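Local coordinates for protein Kiaa0380 (Homo sapiens, PDB 1HTJ) that probably couples heterotrimeric G protein signalling to Rho GTPases, as the RGS-like domain of the guanine nucleotide exchange factor PDZ-RhoGEF, at residues F31-L34 / E35-K38; Q71-P74 / K75-R78; I107-R110 / L111-E115; R167-A170 / E171-A175; M192-A195 / L196-M200. The protein carries 3 engineered substitutions. One frame throughout, in Å; residues are numbered along the deposited sequence.

Interaction 1: residues F31-L34 / E35-K38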
loop_
_atom_site.group_PDB
_atom_site.type_symbol
_atom_site.label_atom_id
_atom_site.label_comp_id
_atom_site.label_asym_id
_atom_site.label_seq_id
_atom_site.Cartn_x
_atom_site.Cartn_y
_atom_site.Cartn_z
ATOM N N PHE A 31 -9.655 5.171 -9.620
ATOM C CA PHE A 31 -8.243 5.566 -9.639
ATOM C C PHE A 31 -7.984 6.986 -9.161
ATOM O O PHE A 31 -6.876 7.335 -8.760
ATOM C CB PHE A 31 -7.664 5.386 -11.046
ATOM C CG PHE A 31 -7.401 3.962 -11.402
ATOM C CD1 PHE A 31 -8.014 3.380 -12.502
ATOM C CD2 PHE A 31 -6.540 3.193 -10.628
ATOM C CE1 PHE A 31 -7.775 2.048 -12.829
ATOM C CE2 PHE A 31 -6.293 1.865 -10.942
ATOM C CZ PHE A 31 -6.910 1.287 -12.045
ATOM N N GLN A 32 -9.022 7.803 -9.185
ATOM C CA GLN A 32 -8.909 9.192 -8.768
ATOM C C GLN A 32 -8.947 9.402 -7.244
ATOM O O GLN A 32 -8.294 10.314 -6.722
ATOM C CB GLN A 32 -10.036 9.981 -9.435
ATOM C CG GLN A 32 -9.942 11.481 -9.296
ATOM C CD GLN A 32 -10.989 12.200 -10.137
ATOM O OE1 GLN A 32 -11.107 13.424 -10.075
ATOM N NE2 GLN A 32 -11.749 11.442 -10.933
ATOM N N ASP A 33 -9.686 8.541 -6.542
ATOM C CA ASP A 33 -9.865 8.645 -5.094
ATOM C C ASP A 33 -9.286 7.487 -4.289
ATOM O O ASP A 33 -9.778 6.366 -4.357
ATOM C CB ASP A 33 -11.365 8.760 -4.798
ATOM C CG ASP A 33 -11.668 9.069 -3.336
ATOM O OD1 ASP A 33 -10.746 9.069 -2.488
ATOM O OD2 ASP A 33 -12.859 9.311 -3.044
ATOM N N LEU A 34 -8.260 7.770 -3.497
ATOM C CA LEU A 34 -7.632 6.744 -2.679
ATOM C C LEU A 34 -8.658 5.990 -1.836
ATOM O O LEU A 34 -8.582 4.768 -1.686
ATOM C CB LEU A 34 -6.569 7.376 -1.778
ATOM C CG LEU A 34 -5.761 6.443 -0.872
ATOM C CD1 LEU A 34 -5.164 5.289 -1.661
ATOM C CD2 LEU A 34 -4.668 7.243 -0.214
ATOM N N GLU A 35 -9.622 6.725 -1.291
ATOM C CA GLU A 35 -10.665 6.129 -0.462
ATOM C C GLU A 35 -11.428 5.051 -1.211
ATOM O O GLU A 35 -11.856 4.061 -0.627
ATOM C CB GLU A 35 -11.650 7.198 0.011
ATOM C CG GLU A 35 -11.073 8.161 1.029
ATOM C CD GLU A 35 -10.444 7.439 2.199
ATOM O OE1 GLU A 35 -11.079 6.492 2.720
ATOM O OE2 GLU A 35 -9.319 7.814 2.596
ATOM N N LYS A 36 -11.611 5.257 -2.506
ATOM C CA LYS A 36 -12.313 4.283 -3.322
ATOM C C LYS A 36 -11.353 3.145 -3.646
ATOM O O LYS A 36 -11.702 1.970 -3.561
ATOM C CB LYS A 36 -12.800 4.930 -4.624
ATOM C CG LYS A 36 -13.751 6.103 -4.439
ATOM C CD LYS A 36 -14.318 6.556 -5.787
ATOM C CE LYS A 36 -15.342 7.672 -5.628
ATOM N NZ LYS A 36 -14.719 8.935 -5.150
ATOM N N LEU A 37 -10.136 3.531 -4.020
ATOM C CA LEU A 37 -9.076 2.606 -4.384
ATOM C C LEU A 37 -8.760 1.617 -3.257
ATOM O O LEU A 37 -8.528 0.438 -3.518
ATOM C CB LEU A 37 -7.836 3.416 -4.766
ATOM C CG LEU A 37 -6.789 2.831 -5.715
ATOM C CD1 LEU A 37 -7.438 2.293 -6.994
ATOM C CD2 LEU A 37 -5.775 3.928 -6.037
ATOM N N LYS A 38 -8.770 2.093 -2.010
ATOM C CA LYS A 38 -8.486 1.236 -0.848
ATOM C C LYS A 38 -9.451 0.065 -0.804
ATOM O O LYS A 38 -9.093 -1.040 -0.390
ATOM C CB LYS A 38 -8.650 1.997 0.474
ATOM C CG LYS A 38 -7.850 3.280 0.599
ATOM C CD LYS A 38 -7.943 3.850 2.012
ATOM C CE LYS A 38 -9.381 4.012 2.472
ATOM N NZ LYS A 38 -9.444 4.542 3.858
#
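Asp-33 and Lys-36 form a salt bridge at the start of helix 34-39, with OD2 of Asp-33 2.8 Å from NZ of Lys-36. The lysine runs extended past CB of Asp-33 and turns back only at its last torsion (chi4 68°), which brings NZ to the anti lone pair of OD2. The hydrogen bonds make Asp-33 the N-cap: its OD1 accepts from Glu-35 N at 2.9 Å, met from above the carboxylate plane, while its backbone O takes both Lys-36 N and, nearly straight at 170°, Leu-37 N. Glu-35 also turns to Lys-38, whose NZ bonds Glu-35 OE1 at 2.8 Å and pairs with Glu-67 of helix 58-69. Apolar contact lies on the buried side, where CD1 of Leu-37 meets CD2 of Phe-31 at 3.8 Å; the same ring meets Tyr-139 edge-to-face, tying the end of helix 27-32 to helix 118-144 of the RGS-like domain. With an alanine at Asp-33, Glu-35 N would probably lose its capping acceptor and the Lys-36 ammonium its mate. The two carboxylate oxygens thus divide the work between cap and salt bridge, and the aspartate's negative charge probably also suits the positive end of the helix dipole.

Interaction 2: residues Q71-P74 / K75-R78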
loop_
_atom_site.group_PDB
_atom_site.type_symbol
_atom_site.label_atom_id
_atom_site.label_comp_id
_atom_site.label_asym_id
_atom_site.label_seq_id
_atom_site.Cartn_x
_atom_site.Cartn_y
_atom_site.Cartn_z
ATOM N N GLN A 71 -7.193 -1.427 12.382
ATOM C CA GLN A 71 -8.340 -2.317 12.248
ATOM C C GLN A 71 -7.961 -3.730 12.669
ATOM O O GLN A 71 -8.697 -4.687 12.414
ATOM C CB GLN A 71 -8.812 -2.318 10.790
ATOM C CG GLN A 71 -9.277 -0.952 10.285
ATOM C CD GLN A 71 -9.163 -0.793 8.772
ATOM O OE1 GLN A 71 -9.548 -1.686 8.006
ATOM N NE2 GLN A 71 -8.640 0.355 8.332
ATOM N N ALA A 72 -6.808 -3.856 13.317
ATOM C CA ALA A 72 -6.318 -5.157 13.758
ATOM C C ALA A 72 -6.645 -5.432 15.224
ATOM O O ALA A 72 -6.915 -4.502 15.993
ATOM C CB ALA A 72 -4.807 -5.238 13.537
ATOM N N SER A 73 -6.624 -6.709 15.606
ATOM C CA SER A 73 -6.898 -7.084 16.992
ATOM C C SER A 73 -5.741 -6.563 17.836
ATOM O O SER A 73 -4.582 -6.830 17.525
ATOM C CB SER A 73 -7.006 -8.609 17.141
ATOM O OG SER A 73 -5.794 -9.258 16.797
ATOM N N PRO A 74 -6.041 -5.784 18.896
ATOM C CA PRO A 74 -5.023 -5.217 19.793
ATOM C C PRO A 74 -4.061 -6.261 20.361
ATOM O O PRO A 74 -3.712 -6.244 21.547
ATOM C CB PRO A 74 -5.856 -4.518 20.877
ATOM C CG PRO A 74 -7.217 -5.191 20.790
ATOM C CD PRO A 74 -7.392 -5.363 19.307
ATOM N N LYS A 75 -3.648 -7.164 19.480
ATOM C CA LYS A 75 -2.727 -8.251 19.769
ATOM C C LYS A 75 -1.893 -8.360 18.494
ATOM O O LYS A 75 -0.658 -8.344 18.532
ATOM C CB LYS A 75 -3.504 -9.547 20.008
ATOM C CG LYS A 75 -2.633 -10.782 20.157
ATOM C CD LYS A 75 -1.812 -10.770 21.450
ATOM C CE LYS A 75 -2.631 -11.182 22.689
ATOM N NZ LYS A 75 -3.664 -10.188 23.122
ATOM N N ASP A 76 -2.585 -8.455 17.359
ATOM C CA ASP A 76 -1.917 -8.536 16.064
ATOM C C ASP A 76 -1.330 -7.177 15.724
ATOM O O ASP A 76 -0.324 -7.081 15.019
ATOM C CB ASP A 76 -2.894 -8.964 14.959
ATOM C CG ASP A 76 -3.070 -10.475 14.883
ATOM O OD1 ASP A 76 -2.075 -11.200 15.097
ATOM O OD2 ASP A 76 -4.195 -10.940 14.595
ATOM N N SER A 77 -1.951 -6.123 16.238
ATOM C CA SER A 77 -1.469 -4.778 15.963
ATOM C C SER A 77 -0.147 -4.489 16.670
ATOM O O SER A 77 0.747 -3.885 16.090
ATOM C CB SER A 77 -2.522 -3.738 16.363
ATOM O OG SER A 77 -2.832 -3.831 17.742
ATOM N N ARG A 78 -0.008 -4.935 17.914
ATOM C CA ARG A 78 1.218 -4.678 18.658
ATOM C C ARG A 78 2.499 -4.991 17.870
ATOM O O ARG A 78 3.408 -4.154 17.785
ATOM C CB ARG A 78 1.191 -5.432 19.996
ATOM C CG ARG A 78 0.224 -4.800 21.014
ATOM C CD ARG A 78 0.476 -5.252 22.459
ATOM N NE ARG A 78 -0.390 -6.353 22.897
ATOM C CZ ARG A 78 -0.154 -7.644 22.669
ATOM N NH1 ARG A 78 0.933 -8.022 22.001
ATOM N NH2 ARG A 78 -1.004 -8.561 23.116
#
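Lys-75 follows Pro-74 directly, and its CB lies 3.6 Å from the proline's carbonyl O; the model is strained around its backbone N, so bonds of that atom are doubtful. Its side chain, bent at three successive torsions, comes too close to that of Arg-78 in the model, which leaves the relation of the two doubtful. Asp-76 stands where the chain enters helix 76-89. Its carboxylate turns back to Ser-73, whose OG gives a weak hydrogen bond to OD2 of Asp-76 at 3.2 Å and receives an equally weak one from Asp-76 N at 3.4 Å. Ser-73 OG can serve both because chi1 of 62° sets it between its own backbone N and carbonyl carbon. These long bonds make a weak side-chain link beside the turn that Ser-73 O closes, at the junction where the loop after helix 58-69 leads into the next helix of the all-helical RGS-like domain. Ser-77 makes the firmer link: its N donates to Ser-73 O at 3.0 Å and 163°, and its OG adds a weak bond to that oxygen while resting 3.3 Å from CA of Pro-74. The CB of the same serine packs on CB of Ala-72 at 3.9 Å, the apolar side of the turn. Last, Arg-78 NE lies 3.6 Å from Pro-74 O, which stands oblique to the guanidinium plane; the place of that group is less sure.

Interaction 3: residues I107-R110 / L111-E115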
loop_
_atom_site.group_PDB
_atom_site.type_symbol
_atom_site.label_atom_id
_atom_site.label_comp_id
_atom_site.label_asym_id
_atom_site.label_seq_id
_atom_site.Cartn_x
_atom_site.Cartn_y
_atom_site.Cartn_z
ATOM N N ILE A 107 5.109 8.436 17.804
ATOM C CA ILE A 107 4.929 7.132 17.172
ATOM C C ILE A 107 5.969 6.138 17.670
ATOM O O ILE A 107 5.629 5.015 18.035
ATOM C CB ILE A 107 4.994 7.259 15.637
ATOM C CG1 ILE A 107 3.697 7.893 15.129
ATOM C CG2 ILE A 107 5.193 5.906 14.998
ATOM C CD1 ILE A 107 3.682 8.167 13.643
ATOM N N ASP A 108 7.230 6.558 17.708
ATOM C CA ASP A 108 8.306 5.696 18.178
ATOM C C ASP A 108 8.001 5.167 19.579
ATOM O O ASP A 108 8.064 3.959 19.829
ATOM C CB ASP A 108 9.625 6.467 18.200
ATOM C CG ASP A 108 10.786 5.636 18.739
ATOM O OD1 ASP A 108 10.623 4.410 18.956
ATOM O OD2 ASP A 108 11.879 6.214 18.939
ATOM N N SER A 109 7.676 6.082 20.486
ATOM C CA SER A 109 7.362 5.735 21.862
ATOM C C SER A 109 6.241 4.694 21.967
ATOM O O SER A 109 6.436 3.616 22.526
ATOM C CB SER A 109 6.976 7.002 22.625
ATOM O OG SER A 109 6.767 6.726 23.995
ATOM N N ARG A 110 5.075 5.012 21.417
ATOM C CA ARG A 110 3.939 4.099 21.474
ATOM C C ARG A 110 4.189 2.731 20.846
ATOM O O ARG A 110 4.011 1.708 21.497
ATOM C CB ARG A 110 2.726 4.736 20.807
ATOM C CG ARG A 110 2.213 5.959 21.520
ATOM C CD ARG A 110 1.223 6.701 20.659
ATOM N NE ARG A 110 0.725 7.882 21.345
ATOM C CZ ARG A 110 -0.196 7.855 22.302
ATOM N NH1 ARG A 110 -0.727 6.698 22.681
ATOM N NH2 ARG A 110 -0.576 8.988 22.885
ATOM N N LEU A 111 4.587 2.713 19.578
ATOM C CA LEU A 111 4.839 1.452 18.894
ATOM C C LEU A 111 5.869 0.652 19.668
ATOM O O LEU A 111 5.762 -0.570 19.785
ATOM C CB LEU A 111 5.346 1.698 17.470
ATOM C CG LEU A 111 4.389 2.426 16.521
ATOM C CD1 LEU A 111 5.047 2.608 15.158
ATOM C CD2 LEU A 111 3.097 1.631 16.394
ATOM N N ARG A 112 6.869 1.352 20.193
ATOM C CA ARG A 112 7.921 0.718 20.971
ATOM C C ARG A 112 7.316 0.044 22.191
ATOM O O ARG A 112 7.585 -1.127 22.459
ATOM C CB ARG A 112 8.955 1.757 21.430
ATOM C CG ARG A 112 10.085 1.187 22.289
ATOM C CD ARG A 112 11.118 2.242 22.701
ATOM N NE ARG A 112 12.288 1.619 23.335
ATOM C CZ ARG A 112 13.324 2.281 23.855
ATOM N NH1 ARG A 112 13.361 3.610 23.830
ATOM N NH2 ARG A 112 14.338 1.609 24.397
ATOM N N ASN A 113 6.483 0.785 22.918
ATOM C CA ASN A 113 5.861 0.273 24.134
ATOM C C ASN A 113 4.562 -0.462 23.868
ATOM O O ASN A 113 3.728 -0.603 24.764
ATOM C CB ASN A 113 5.603 1.419 25.111
ATOM C CG ASN A 113 6.856 2.206 25.427
ATOM O OD1 ASN A 113 6.827 3.150 26.221
ATOM N ND2 ASN A 113 7.968 1.827 24.806
ATOM N N SER A 114 4.398 -0.933 22.637
ATOM C CA SER A 114 3.195 -1.657 22.243
ATOM C C SER A 114 1.930 -0.958 22.764
ATOM O O SER A 114 1.042 -1.588 23.339
ATOM C CB SER A 114 3.263 -3.102 22.757
ATOM O OG SER A 114 4.393 -3.785 22.233
ATOM N N GLU A 115 1.874 0.356 22.563
ATOM C CA GLU A 115 0.740 1.170 22.982
ATOM C C GLU A 115 -0.149 1.433 21.774
ATOM O O GLU A 115 0.154 0.987 20.670
ATOM C CB GLU A 115 1.223 2.502 23.563
ATOM C CG GLU A 115 1.714 2.413 24.993
ATOM C CD GLU A 115 2.461 3.661 25.434
ATOM O OE1 GLU A 115 1.954 4.787 25.217
ATOM O OE2 GLU A 115 3.558 3.509 26.010
#
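Ile-107 and Leu-111 lie side by side on the buried flank of helix 101-112, CG2 of the isoleucine pressed against CD1 of the leucine at 3.3 Å, tighter than usual van der Waals contact. The leucine's CG also rests on Ile-107 O, the acceptor of its own N-H. Toward the helix end, CB of Arg-110 touches CB of Glu-115 at 3.9 Å, and the two side chains then cross at about a right angle, their guanidinium and carboxylate planes 74° apart. Glu-115 OE1 stays 4.2 Å from Arg-110 NH1 and well out of the guanidinium plane, so the charges are neighbours without an N-H aimed between them. A Schellman motif positions the pair: Ser-114, at positive phi, turns the chain so that Glu-115 N donates to Arg-110 O at 2.7 Å and 172°, with a weak Ser-114 N to Leu-111 O bond inside it. Further out, Ile-107 packs on Leu-121 and Ala-124 of helix 118-144, and Leu-111 on Trp-85 of helix 76-89. The guanidinium also has weak links to Glu-106 and Asp-116 O. The helix therefore closes through backbone bonds, while the arginine and glutamate probably add only a loose electrostatic attraction across the turn.

Interaction 4: residues R167-A170 / E171-A175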
loop_
_atom_site.group_PDB
_atom_site.type_symbol
_atom_site.label_atom_id
_atom_site.label_comp_id
_atom_site.label_asym_id
_atom_site.label_seq_id
_atom_site.Cartn_x
_atom_site.Cartn_y
_atom_site.Cartn_z
ATOM N N ARG A 167 -11.916 -10.780 -6.817
ATOM C CA ARG A 167 -10.863 -11.438 -6.069
ATOM C C ARG A 167 -9.904 -12.068 -7.059
ATOM O O ARG A 167 -8.692 -12.053 -6.864
ATOM C CB ARG A 167 -11.440 -12.506 -5.135
ATOM C CG ARG A 167 -10.446 -13.590 -4.773
ATOM C CD ARG A 167 -10.557 -14.033 -3.319
ATOM N NE ARG A 167 -9.718 -15.209 -3.075
ATOM C CZ ARG A 167 -9.208 -15.541 -1.894
ATOM N NH1 ARG A 167 -9.450 -14.788 -0.828
ATOM N NH2 ARG A 167 -8.433 -16.615 -1.786
ATOM N N GLN A 168 -10.457 -12.608 -8.133
ATOM C CA GLN A 168 -9.648 -13.249 -9.153
ATOM C C GLN A 168 -8.772 -12.263 -9.919
ATOM O O GLN A 168 -7.625 -12.567 -10.229
ATOM C CB GLN A 168 -10.547 -14.019 -10.118
ATOM C CG GLN A 168 -11.144 -15.268 -9.496
ATOM C CD GLN A 168 -12.105 -15.979 -10.427
ATOM O OE1 GLN A 168 -13.117 -15.404 -10.849
ATOM N NE2 GLN A 168 -11.799 -17.235 -10.755
ATOM N N VAL A 169 -9.312 -11.090 -10.224
ATOM C CA VAL A 169 -8.546 -10.082 -10.942
ATOM C C VAL A 169 -7.470 -9.517 -10.015
ATOM O O VAL A 169 -6.325 -9.337 -10.425
ATOM C CB VAL A 169 -9.443 -8.923 -11.432
ATOM C CG1 VAL A 169 -8.579 -7.817 -12.039
ATOM C CG2 VAL A 169 -10.446 -9.438 -12.466
ATOM N N ALA A 170 -7.846 -9.263 -8.765
ATOM C CA ALA A 170 -6.911 -8.715 -7.790
ATOM C C ALA A 170 -5.758 -9.679 -7.583
ATOM O O ALA A 170 -4.602 -9.278 -7.480
ATOM C CB ALA A 170 -7.607 -8.469 -6.475
ATOM N N GLU A 171 -6.091 -10.957 -7.525
ATOM C CA GLU A 171 -5.109 -12.003 -7.322
ATOM C C GLU A 171 -4.068 -11.988 -8.440
ATOM O O GLU A 171 -2.874 -12.122 -8.186
ATOM C CB GLU A 171 -5.823 -13.354 -7.292
ATOM C CG GLU A 171 -5.200 -14.378 -6.370
ATOM C CD GLU A 171 -5.774 -15.762 -6.601
ATOM O OE1 GLU A 171 -7.026 -15.895 -6.604
ATOM O OE2 GLU A 171 -4.974 -16.711 -6.779
ATOM N N LYS A 172 -4.530 -11.824 -9.674
ATOM C CA LYS A 172 -3.648 -11.792 -10.836
ATOM C C LYS A 172 -2.645 -10.643 -10.719
ATOM O O LYS A 172 -1.498 -10.749 -11.171
ATOM C CB LYS A 172 -4.477 -11.639 -12.118
ATOM C CG LYS A 172 -3.645 -11.654 -13.388
ATOM C CD LYS A 172 -4.519 -11.617 -14.645
ATOM C CE LYS A 172 -3.649 -11.605 -15.918
ATOM N NZ LYS A 172 -4.423 -11.425 -17.199
ATOM N N GLN A 173 -3.091 -9.548 -10.113
ATOM C CA GLN A 173 -2.244 -8.390 -9.907
ATOM C C GLN A 173 -1.209 -8.705 -8.839
ATOM O O GLN A 173 -0.033 -8.359 -8.967
ATOM C CB GLN A 173 -3.072 -7.183 -9.452
ATOM C CG GLN A 173 -4.253 -6.842 -10.349
ATOM C CD GLN A 173 -3.892 -6.876 -11.829
ATOM O OE1 GLN A 173 -2.922 -6.247 -12.260
ATOM N NE2 GLN A 173 -4.675 -7.614 -12.613
ATOM N N LEU A 174 -1.649 -9.361 -7.773
ATOM C CA LEU A 174 -0.743 -9.682 -6.687
ATOM C C LEU A 174 0.368 -10.585 -7.208
ATOM O O LEU A 174 1.530 -10.437 -6.842
ATOM C CB LEU A 174 -1.516 -10.344 -5.545
ATOM C CG LEU A 174 -0.716 -10.789 -4.315
ATOM C CD1 LEU A 174 0.212 -9.666 -3.859
ATOM C CD2 LEU A 174 -1.697 -11.190 -3.188
ATOM N N ALA A 175 0.005 -11.519 -8.078
ATOM C CA ALA A 175 0.985 -12.428 -8.662
ATOM C C ALA A 175 1.985 -11.626 -9.497
ATOM O O ALA A 175 3.181 -11.899 -9.476
ATOM C CB ALA A 175 0.285 -13.461 -9.550
#
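Two successive bends in Gln-173, chi1 -53° and chi2 -45°, curl its side chain back against helix 163-182 and bring NE2 to the carbonyl of Val-169, one turn earlier. This is a side-chain-to-backbone bond added to an ordinary alpha-helical turn of the RGS-like domain. Val-169 O accepts twice: from Gln-173 N at 3.3 Å and from Gln-173 NE2 at 3.2 Å, the two donors arriving from opposite faces of the carbonyl plane. The oxygen lies close to the amide plane of Gln-173, so the bond helps to set how that flat group is turned; OE1 then reaches Arg-49 of helix 41-54, and NE2 also serves Asp-155. A leucine in place of Gln-173 would probably leave Arg-49 and Asp-155 without these amide partners and Val-169 O without its side-chain donor. Beside the amide runs Val-169, pointing the same way, with CG1 4.0 Å from NE2. Lys-172 extends outward to a salt bridge with Asp-155, so neighbouring residues hold the same aspartate. Around the helix, Arg-167 and Glu-171 attract each other only loosely, whereas Leu-174 N bonds Ala-170 O in the carbonyl plane. CB of Glu-171 rests 3.2 Å from Arg-167 O.

Interaction 5: residues M192-A195 / L196-M200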
loop_
_atom_site.group_PDB
_atom_site.type_symbol
_atom_site.label_atom_id
_atom_site.label_comp_id
_atom_site.label_asym_id
_atom_site.label_seq_id
_atom_site.Cartn_x
_atom_site.Cartn_y
_atom_site.Cartn_z
HETATM N N MSE A 192 8.827 -4.709 1.043
HETATM C CA MSE A 192 7.717 -4.400 0.145
HETATM C C MSE A 192 6.752 -5.600 0.098
HETATM O O MSE A 192 5.537 -5.450 0.085
HETATM C CB MSE A 192 8.250 -4.118 -1.270
HETATM C CG MSE A 192 9.075 -2.830 -1.412
HETATM SE SE MSE A 192 9.974 -2.735 -3.149
HETATM C CE MSE A 192 8.455 -2.510 -4.329
ATOM N N ASP A 193 7.305 -6.801 0.063
ATOM C CA ASP A 193 6.483 -7.998 0.018
ATOM C C ASP A 193 5.701 -8.119 1.332
ATOM O O ASP A 193 4.516 -8.456 1.333
ATOM C CB ASP A 193 7.371 -9.229 -0.192
ATOM C CG ASP A 193 6.569 -10.508 -0.329
ATOM O OD1 ASP A 193 5.979 -10.761 -1.397
ATOM O OD2 ASP A 193 6.512 -11.264 0.654
ATOM N N PHE A 194 6.362 -7.834 2.451
ATOM C CA PHE A 194 5.689 -7.911 3.738
ATOM C C PHE A 194 4.524 -6.920 3.789
ATOM O O PHE A 194 3.412 -7.279 4.163
ATOM C CB PHE A 194 6.649 -7.580 4.868
ATOM C CG PHE A 194 6.006 -7.599 6.216
ATOM C CD1 PHE A 194 6.011 -8.754 6.988
ATOM C CD2 PHE A 194 5.368 -6.467 6.711
ATOM C CE1 PHE A 194 5.386 -8.784 8.242
ATOM C CE2 PHE A 194 4.742 -6.488 7.959
ATOM C CZ PHE A 194 4.756 -7.651 8.722
ATOM N N ALA A 195 4.791 -5.671 3.417
ATOM C CA ALA A 195 3.767 -4.623 3.445
ATOM C C ALA A 195 2.601 -4.949 2.514
ATOM O O ALA A 195 1.427 -4.857 2.887
ATOM C CB ALA A 195 4.387 -3.285 3.069
ATOM N N LEU A 196 2.941 -5.333 1.291
ATOM C CA LEU A 196 1.946 -5.684 0.289
ATOM C C LEU A 196 1.046 -6.808 0.785
ATOM O O LEU A 196 -0.186 -6.709 0.728
ATOM C CB LEU A 196 2.635 -6.128 -1.007
ATOM C CG LEU A 196 1.709 -6.568 -2.150
ATOM C CD1 LEU A 196 0.779 -5.419 -2.562
ATOM C CD2 LEU A 196 2.565 -7.005 -3.335
ATOM N N ASN A 197 1.660 -7.882 1.267
ATOM C CA ASN A 197 0.879 -9.014 1.742
ATOM C C ASN A 197 0.068 -8.692 3.000
ATOM O O ASN A 197 -0.999 -9.244 3.203
ATOM C CB ASN A 197 1.795 -10.216 1.976
ATOM C CG ASN A 197 2.343 -10.772 0.680
ATOM O OD1 ASN A 197 1.609 -10.909 -0.298
ATOM N ND2 ASN A 197 3.637 -11.098 0.662
ATOM N N THR A 198 0.568 -7.787 3.832
ATOM C CA THR A 198 -0.155 -7.403 5.032
ATOM C C THR A 198 -1.514 -6.827 4.656
ATOM O O THR A 198 -2.531 -7.138 5.275
ATOM C CB THR A 198 0.622 -6.350 5.813
ATOM O OG1 THR A 198 1.786 -6.955 6.373
ATOM C CG2 THR A 198 -0.231 -5.748 6.907
ATOM N N TYR A 199 -1.523 -5.978 3.635
ATOM C CA TYR A 199 -2.758 -5.358 3.193
ATOM C C TYR A 199 -3.642 -6.319 2.434
ATOM O O TYR A 199 -4.825 -6.461 2.737
ATOM C CB TYR A 199 -2.496 -4.170 2.275
ATOM C CG TYR A 199 -3.766 -3.385 2.060
ATOM C CD1 TYR A 199 -4.257 -2.547 3.066
ATOM C CD2 TYR A 199 -4.517 -3.531 0.892
ATOM C CE1 TYR A 199 -5.459 -1.873 2.918
ATOM C CE2 TYR A 199 -5.729 -2.861 0.728
ATOM C CZ TYR A 199 -6.192 -2.031 1.745
ATOM O OH TYR A 199 -7.369 -1.327 1.598
HETATM N N MSE A 200 -3.064 -6.955 1.421
HETATM C CA MSE A 200 -3.815 -7.880 0.591
HETATM C C MSE A 200 -4.439 -8.983 1.420
HETATM O O MSE A 200 -5.624 -9.290 1.281
HETATM C CB MSE A 200 -2.915 -8.472 -0.497
HETATM C CG MSE A 200 -2.637 -7.506 -1.644
HETATM SE SE MSE A 200 -4.272 -6.784 -2.432
HETATM C CE MSE A 200 -3.561 -5.285 -3.431
#
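Helix 186-202 of the all-helical RGS-like domain runs near the centre of the chain, and in this turn Thr-198 folds its hydroxyl back onto the helix backbone. Its OG1 donates to Phe-194 O at 2.8 Å, while Thr-198 N reaches the same oxygen from the opposite face of the carbonyl plane at 2.9 Å, so two bonds grip one carbonyl. The threonine torsion (chi1 -70°) puts OG1 beside its own backbone N and turns it toward the preceding turn. There it also comes over one face of the Phe-194 ring, 3.4 Å from CE2. The ring itself leans on Asp-83 and Ile-87 of helix 76-89. One residue round, Asp-193 and Asn-197 meet with carboxylate and amide planes 81° apart; ND2 of Asn-197 comes 2.9 Å from OD2 of Asp-193, at an angle too poor for a hydrogen bond. On other flanks Leu-196 packs on Leu-48 and Phe-52 of helix 41-54, Ala-195 meets Cys-65 of helix 58-69, and selenomethionine Met-192 touches Leu-61. Tyr-199 carries its OH to the backbone of Lys-38. Plain helical bonds continue beneath these side chains, Leu-196 N lying 2.9 Å from Met-192 O at 163°.

How the interactions relate
All five contacts are local, yet their settings differ. Interactions 1, 3, 4 and 5 are partly buried, interaction 5 lying nearest the centre of the chain, while interaction 2 is a surface turn with four exposed residues. Interactions 1 and 2 concern helix starts, one by a capping aspartate with salt bridges, the other through weak serine bonds, whereas interaction 3 closes a helix by its backbone. Interactions 4 and 5 lie within helices, where side-chain donors double up on carbonyls. Those two helices follow each other in the chain and pack through Leu-174 and Leu-196; Tyr-199 probably ties interaction 5 to interaction 1, and Arg-78 packs on Ser-114 between interactions 2 and 3. Interactions 3 and 4 occupy opposite sides of the chain's centre.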